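Side-chain contacts in glia-derived nexin (Homo sapiens, PDB 4DY0), which inhibits serine proteases such as thrombin, trypsin and urokinase as a serpin, binds heparin, and promotes neurite extension by inhibiting thrombin: residues Leu6-Leu11 and Lys71-Ile76; Tyr64-Val69 and Val108-Asp113. All blocks are in the same frame, centred on the assembly; numbering follows the deposited sequence.

Contact 1 of 2, residues Leu6-Leu11 and Lys71-Ile76. With SGN (2-deoxy-6-O-sulfo-2-(sulfoamino)-alpha-D-glucopyranose), chain C.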
loop_
_atom_site.group_PDB
_atom_site.type_symbol
_atom_site.label_atom_id
_atom_site.label_comp_id
_atom_site.label_asym_id
_atom_site.label_seq_id
_atom_site.Cartn_x
_atom_site.Cartn_y
_atom_site.Cartn_z
ATOM N N LEU A 6 14.884 -11.309 -2.280
ATOM C CA LEU A 6 14.783 -10.216 -1.315
ATOM C C LEU A 6 15.147 -8.878 -1.945
ATOM O O LEU A 6 14.507 -7.860 -1.674
ATOM C CB LEU A 6 15.673 -10.490 -0.101
ATOM C CG LEU A 6 15.381 -11.810 0.614
ATOM C CD1 LEU A 6 16.358 -12.032 1.759
ATOM C CD2 LEU A 6 13.940 -11.847 1.106
ATOM N N SER A 7 16.177 -8.885 -2.787
ATOM C CA SER A 7 16.594 -7.677 -3.494
ATOM C C SER A 7 15.536 -7.205 -4.484
ATOM O O SER A 7 15.284 -6.007 -4.615
ATOM C CB SER A 7 17.919 -7.906 -4.223
ATOM O OG SER A 7 19.012 -7.603 -3.379
ATOM N N LEU A 8 14.923 -8.154 -5.181
ATOM C CA LEU A 8 13.908 -7.832 -6.167
ATOM C C LEU A 8 12.718 -7.154 -5.503
ATOM O O LEU A 8 12.190 -6.169 -6.014
ATOM C CB LEU A 8 13.449 -9.093 -6.894
ATOM C CG LEU A 8 12.597 -8.847 -8.134
ATOM C CD1 LEU A 8 13.348 -7.932 -9.090
ATOM C CD2 LEU A 8 12.251 -10.167 -8.802
ATOM N N GLU A 9 12.296 -7.688 -4.363
ATOM C CA GLU A 9 11.177 -7.119 -3.628
ATOM C C GLU A 9 11.542 -5.739 -3.110
ATOM O O GLU A 9 10.714 -4.826 -3.099
ATOM C CB GLU A 9 10.779 -8.023 -2.466
ATOM C CG GLU A 9 9.599 -7.506 -1.668
ATOM C CD GLU A 9 8.422 -7.119 -2.551
ATOM O OE1 GLU A 9 7.677 -6.190 -2.168
ATOM O OE2 GLU A 9 8.247 -7.735 -3.625
ATOM N N GLU A 10 12.794 -5.591 -2.686
ATOM C CA GLU A 10 13.285 -4.324 -2.171
ATOM C C GLU A 10 13.155 -3.216 -3.213
ATOM O O GLU A 10 12.729 -2.105 -2.900
ATOM C CB GLU A 10 14.736 -4.465 -1.724
ATOM C CG GLU A 10 15.042 -3.753 -0.427
ATOM C CD GLU A 10 16.242 -4.342 0.285
ATOM O OE1 GLU A 10 16.074 -4.845 1.419
ATOM O OE2 GLU A 10 17.348 -4.309 -0.293
ATOM N N LEU A 11 13.525 -3.522 -4.453
ATOM C CA LEU A 11 13.411 -2.550 -5.534
ATOM C C LEU A 11 11.963 -2.099 -5.693
ATOM O O LEU A 11 11.679 -0.903 -5.809
ATOM C CB LEU A 11 13.924 -3.142 -6.850
ATOM C CG LEU A 11 15.438 -3.354 -6.948
ATOM C CD1 LEU A 11 15.793 -4.192 -8.167
ATOM C CD2 LEU A 11 16.159 -2.017 -6.984
ATOM N N LYS A 71 8.895 -15.436 -12.778
ATOM C CA LYS A 71 8.783 -16.555 -11.841
ATOM C C LYS A 71 9.060 -16.121 -10.401
ATOM O O LYS A 71 8.369 -16.544 -9.473
ATOM C CB LYS A 71 9.718 -17.701 -12.250
ATOM N N ILE A 72 10.068 -15.271 -10.220
ATOM C CA ILE A 72 10.394 -14.741 -8.898
ATOM C C ILE A 72 9.283 -13.821 -8.388
ATOM O O ILE A 72 8.803 -13.973 -7.266
ATOM C CB ILE A 72 11.736 -13.983 -8.905
ATOM C CG1 ILE A 72 12.842 -14.868 -9.492
ATOM C CG2 ILE A 72 12.107 -13.544 -7.503
ATOM C CD1 ILE A 72 14.227 -14.248 -9.429
ATOM N N LEU A 73 8.880 -12.869 -9.221
ATOM C CA LEU A 73 7.757 -11.996 -8.899
ATOM C C LEU A 73 6.546 -12.819 -8.483
ATOM O O LEU A 73 5.889 -12.519 -7.486
ATOM C CB LEU A 73 7.393 -11.139 -10.108
ATOM C CG LEU A 73 7.969 -9.727 -10.214
ATOM C CD1 LEU A 73 9.183 -9.542 -9.323
ATOM C CD2 LEU A 73 8.278 -9.385 -11.673
ATOM N N LYS A 74 6.256 -13.857 -9.260
ATOM C CA LYS A 74 5.109 -14.716 -9.000
ATOM C C LYS A 74 5.220 -15.396 -7.638
ATOM O O LYS A 74 4.267 -15.398 -6.859
ATOM C CB LYS A 74 4.978 -15.771 -10.102
ATOM C CG LYS A 74 3.742 -16.636 -9.980
ATOM C CD LYS A 74 3.786 -17.799 -10.948
ATOM C CE LYS A 74 2.629 -18.753 -10.701
ATOM N NZ LYS A 74 2.818 -20.036 -11.425
ATOM N N LYS A 75 6.386 -15.973 -7.360
ATOM C CA LYS A 75 6.628 -16.666 -6.097
ATOM C C LYS A 75 6.397 -15.728 -4.915
ATOM O O LYS A 75 5.795 -16.111 -3.909
ATOM C CB LYS A 75 8.054 -17.228 -6.062
ATOM C CG LYS A 75 8.294 -18.287 -4.994
ATOM N N ILE A 76 6.873 -14.493 -5.048
ATOM C CA ILE A 76 6.698 -13.497 -4.000
ATOM C C ILE A 76 5.222 -13.152 -3.818
ATOM O O ILE A 76 4.713 -13.121 -2.693
ATOM C CB ILE A 76 7.506 -12.215 -4.301
ATOM C CG1 ILE A 76 9.004 -12.519 -4.269
ATOM C CG2 ILE A 76 7.156 -11.115 -3.312
ATOM C CD1 ILE A 76 9.868 -11.360 -4.686
HETATM C C1 SGN C . 5.048 -24.421 -8.239
HETATM C C2 SGN C . 5.854 -23.223 -8.736
HETATM C C3 SGN C . 6.571 -23.558 -10.052
HETATM C C4 SGN C . 5.621 -24.237 -11.043
HETATM C C5 SGN C . 4.872 -25.381 -10.368
HETATM C C6 SGN C . 5.046 -26.674 -11.173
HETATM N N2 SGN C . 4.998 -22.034 -8.883
HETATM O O3 SGN C . 7.693 -24.419 -9.786
HETATM O O5 SGN C . 5.372 -25.569 -9.035
HETATM O O6 SGN C . 5.656 -27.676 -10.347
HETATM S S1 SGN C . 5.546 -20.809 -7.915
HETATM O O1S SGN C . 5.621 -19.512 -8.725
HETATM O O2S SGN C . 4.591 -20.612 -6.734
HETATM O O3S SGN C . 6.940 -21.159 -7.386
HETATM S S2 SGN C . 4.822 -28.779 -9.679
HETATM O O4S SGN C . 5.581 -30.104 -9.748
HETATM O O5S SGN C . 4.571 -28.420 -8.211
HETATM O O6S SGN C . 3.482 -28.925 -10.404
#
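Leu8 holds CG anti to its backbone N (chi1 -168°), and Ile72 does the same with its CG2 branch, which sends both groups into the gap between two helices of the serpin fold, 5-26 near the N terminus and 70-81 on the heparin-binding face. The two helix segments are nearly perpendicular, at 81°, and their axes come no closer than 10.4 Å, a spacing bridged by aliphatic side chains. Leu8 CD2 reaches the CG2 methyl of Ile72 at 3.6 Å. Leu73 lies next to the same end of Leu8, but is modelled too close to it for the details of the fit to be trusted. Tyr64, from the loop before helix 70-81, also touches Leu8, which is buried.

One turn further along helix 70-81, Ile76 faces Glu9. The Glu9 chain bends at chi2 (50°), carrying the carboxylate past the isoleucine, so that OE2 lies 3.6 Å from Ile76 CG2, a van der Waals contact between a carboxylate oxygen and a methyl. The other oxygen, OE1, is hydrogen-bonded to His37 ND1 and Ser13 OG; this anchors the buried carboxylate and would probably temper the cost of its charge beside a methyl group.

Helix 70-81 turns another side to the heparin fragment. There Lys74 runs extended alongside a sulfamate oxygen of SGN, and a further heparin sugar, IDS, also touches the residue. The nearest approach of Lys74 to SGN is made by a methylene rather than by the amine, with CD 3.4 Å from O1S.

Contact 2 of 2, residues Tyr64-Val69 and Val108-Asp113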
loop_
_atom_site.group_PDB
_atom_site.type_symbol
_atom_site.label_atom_id
_atom_site.label_comp_id
_atom_site.label_asym_id
_atom_site.label_seq_id
_atom_site.Cartn_x
_atom_site.Cartn_y
_atom_site.Cartn_z
ATOM N N TYR A 64 14.163 -3.153 -13.395
ATOM C CA TYR A 64 14.155 -4.541 -13.852
ATOM C C TYR A 64 13.059 -4.796 -14.877
ATOM O O TYR A 64 12.089 -4.042 -14.965
ATOM C CB TYR A 64 14.009 -5.513 -12.678
ATOM C CG TYR A 64 12.708 -5.391 -11.914
ATOM C CD1 TYR A 64 12.646 -4.674 -10.726
ATOM C CD2 TYR A 64 11.545 -5.999 -12.374
ATOM C CE1 TYR A 64 11.471 -4.566 -10.016
ATOM C CE2 TYR A 64 10.357 -5.892 -11.669
ATOM C CZ TYR A 64 10.329 -5.174 -10.491
ATOM O OH TYR A 64 9.158 -5.057 -9.777
ATOM N N GLY A 65 13.226 -5.859 -15.656
ATOM C CA GLY A 65 12.215 -6.264 -16.623
ATOM C C GLY A 65 11.448 -7.467 -16.110
ATOM O O GLY A 65 12.030 -8.369 -15.502
ATOM N N VAL A 66 10.140 -7.485 -16.343
ATOM C CA VAL A 66 9.312 -8.592 -15.884
ATOM C C VAL A 66 9.708 -9.899 -16.566
ATOM O O VAL A 66 9.788 -10.942 -15.919
ATOM C CB VAL A 66 7.818 -8.321 -16.104
ATOM C CG1 VAL A 66 7.000 -9.537 -15.703
ATOM C CG2 VAL A 66 7.386 -7.108 -15.306
ATOM N N ASN A 67 9.951 -9.837 -17.874
ATOM C CA ASN A 67 10.454 -10.990 -18.615
ATOM C C ASN A 67 11.806 -11.415 -18.063
ATOM O O ASN A 67 12.777 -10.668 -18.156
ATOM C CB ASN A 67 10.605 -10.661 -20.103
ATOM C CG ASN A 67 9.281 -10.630 -20.838
ATOM O OD1 ASN A 67 8.213 -10.652 -20.229
ATOM N ND2 ASN A 67 9.347 -10.575 -22.164
ATOM N N GLY A 68 11.870 -12.608 -17.486
ATOM C CA GLY A 68 13.126 -13.098 -16.933
ATOM C C GLY A 68 13.229 -12.911 -15.434
ATOM O O GLY A 68 14.244 -13.243 -14.825
ATOM N N VAL A 69 12.177 -12.371 -14.833
ATOM C CA VAL A 69 12.090 -12.302 -13.381
ATOM C C VAL A 69 10.686 -12.697 -12.939
ATOM O O VAL A 69 10.415 -12.848 -11.751
ATOM C CB VAL A 69 12.464 -10.901 -12.853
ATOM C CG1 VAL A 69 11.885 -10.676 -11.469
ATOM C CG2 VAL A 69 13.975 -10.735 -12.832
ATOM N N VAL A 108 -2.693 -11.334 -21.330
ATOM C CA VAL A 108 -3.737 -11.810 -20.423
ATOM C C VAL A 108 -3.203 -12.934 -19.548
ATOM O O VAL A 108 -3.385 -12.935 -18.329
ATOM C CB VAL A 108 -4.966 -12.335 -21.188
ATOM C CG1 VAL A 108 -5.988 -12.917 -20.216
ATOM C CG2 VAL A 108 -5.588 -11.227 -22.023
ATOM N N THR A 109 -2.535 -13.886 -20.191
ATOM C CA THR A 109 -1.976 -15.048 -19.515
ATOM C C THR A 109 -0.936 -14.667 -18.474
ATOM O O THR A 109 -1.062 -15.024 -17.302
ATOM C CB THR A 109 -1.318 -15.995 -20.529
ATOM O OG1 THR A 109 -2.283 -16.378 -21.516
ATOM C CG2 THR A 109 -0.783 -17.237 -19.832
ATOM N N ARG A 110 0.095 -13.950 -18.913
ATOM C CA ARG A 110 1.183 -13.540 -18.029
ATOM C C ARG A 110 0.673 -12.768 -16.819
ATOM O O ARG A 110 1.152 -12.966 -15.703
ATOM C CB ARG A 110 2.224 -12.710 -18.792
ATOM C CG ARG A 110 2.983 -13.490 -19.863
ATOM C CD ARG A 110 4.049 -14.388 -19.249
ATOM N NE ARG A 110 5.255 -13.643 -18.884
ATOM C CZ ARG A 110 6.228 -14.121 -18.113
ATOM N NH1 ARG A 110 6.141 -15.346 -17.607
ATOM N NH2 ARG A 110 7.288 -13.371 -17.837
ATOM N N ASN A 111 -0.300 -11.887 -17.037
ATOM C CA ASN A 111 -0.858 -11.097 -15.937
ATOM C C ASN A 111 -1.565 -11.960 -14.893
ATOM O O ASN A 111 -1.410 -11.742 -13.690
ATOM C CB ASN A 111 -1.781 -9.989 -16.455
ATOM C CG ASN A 111 -1.084 -8.639 -16.535
ATOM O OD1 ASN A 111 -0.452 -8.199 -15.574
ATOM N ND2 ASN A 111 -1.205 -7.970 -17.680
ATOM N N LYS A 112 -2.332 -12.943 -15.354
ATOM C CA LYS A 112 -3.022 -13.850 -14.448
ATOM C C LYS A 112 -2.001 -14.668 -13.673
ATOM O O LYS A 112 -2.106 -14.826 -12.457
ATOM C CB LYS A 112 -3.967 -14.776 -15.218
ATOM C CG LYS A 112 -4.807 -15.695 -14.332
ATOM N N ASP A 113 -1.000 -15.170 -14.385
ATOM C CA ASP A 113 0.011 -16.033 -13.788
ATOM C C ASP A 113 0.889 -15.298 -12.771
ATOM O O ASP A 113 1.006 -15.717 -11.621
ATOM C CB ASP A 113 0.880 -16.655 -14.885
ATOM C CG ASP A 113 1.874 -17.666 -14.345
ATOM O OD1 ASP A 113 3.063 -17.590 -14.728
ATOM O OD2 ASP A 113 1.469 -18.535 -13.541
#
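The loop that joins helix 52-62 to helix 70-81 in the serpin fold passes beside helix 105-115, and a single arginine spans the interval. Arg110 starts with CG beside its backbone N and folds back at chi2 (-77°) and chi3, which swings the guanidinium across to Val66 and Asn67. Its NH2 is the atom that arrives, 3.7 Å from Asn67 OD1 and 4.0 Å from the carbonyl O of Val66. Both oxygens lie at the edge of the guanidinium, near its plane, but neither distance amounts to a hydrogen bond. The Asn67 amide is turned 67° from the guanidinium, and the two side chains approach at a slant.

Val66 is buried and packs on Leu48, which Arg110 also touches. The Val66 carbonyl has a firmer partner within the loop, the backbone N of Val69 at 3.0 Å, which closes a type II beta turn with Asn67 and Gly68 at its corners; Val69 itself is the N-cap residue of helix 70-81. Gln47 grips the loop at two points, OE1 with the Val66 backbone N and NE2 with Tyr64 O. With two oxygens near NH2 yet neither within bonding distance, the attraction between loop and helix is probably a loose electrostatic one.

How the contacts relate
Contacts 1 and 2 have centres 12 Å apart, on the same side of the chain's centre, and their segments alternate along the sequence: 6-11, 64-69, 71-76, 108-113. The loop 64-69 leads almost directly into 71-76. A salt bridge joins the contacts, Lys74 NZ to Asp113 OD2 at 2.9 Å. On the other flank, Leu8 CD1 packs 3.7 Å from Tyr64 CD1. Helix 5-26 thus packs on the heparin-contacting helix 70-81, whereas helix 105-115 meets the loop that leads into it and reaches the helix itself through the salt bridge; Asp113 probably helps to position Lys74 beside the bound sugars.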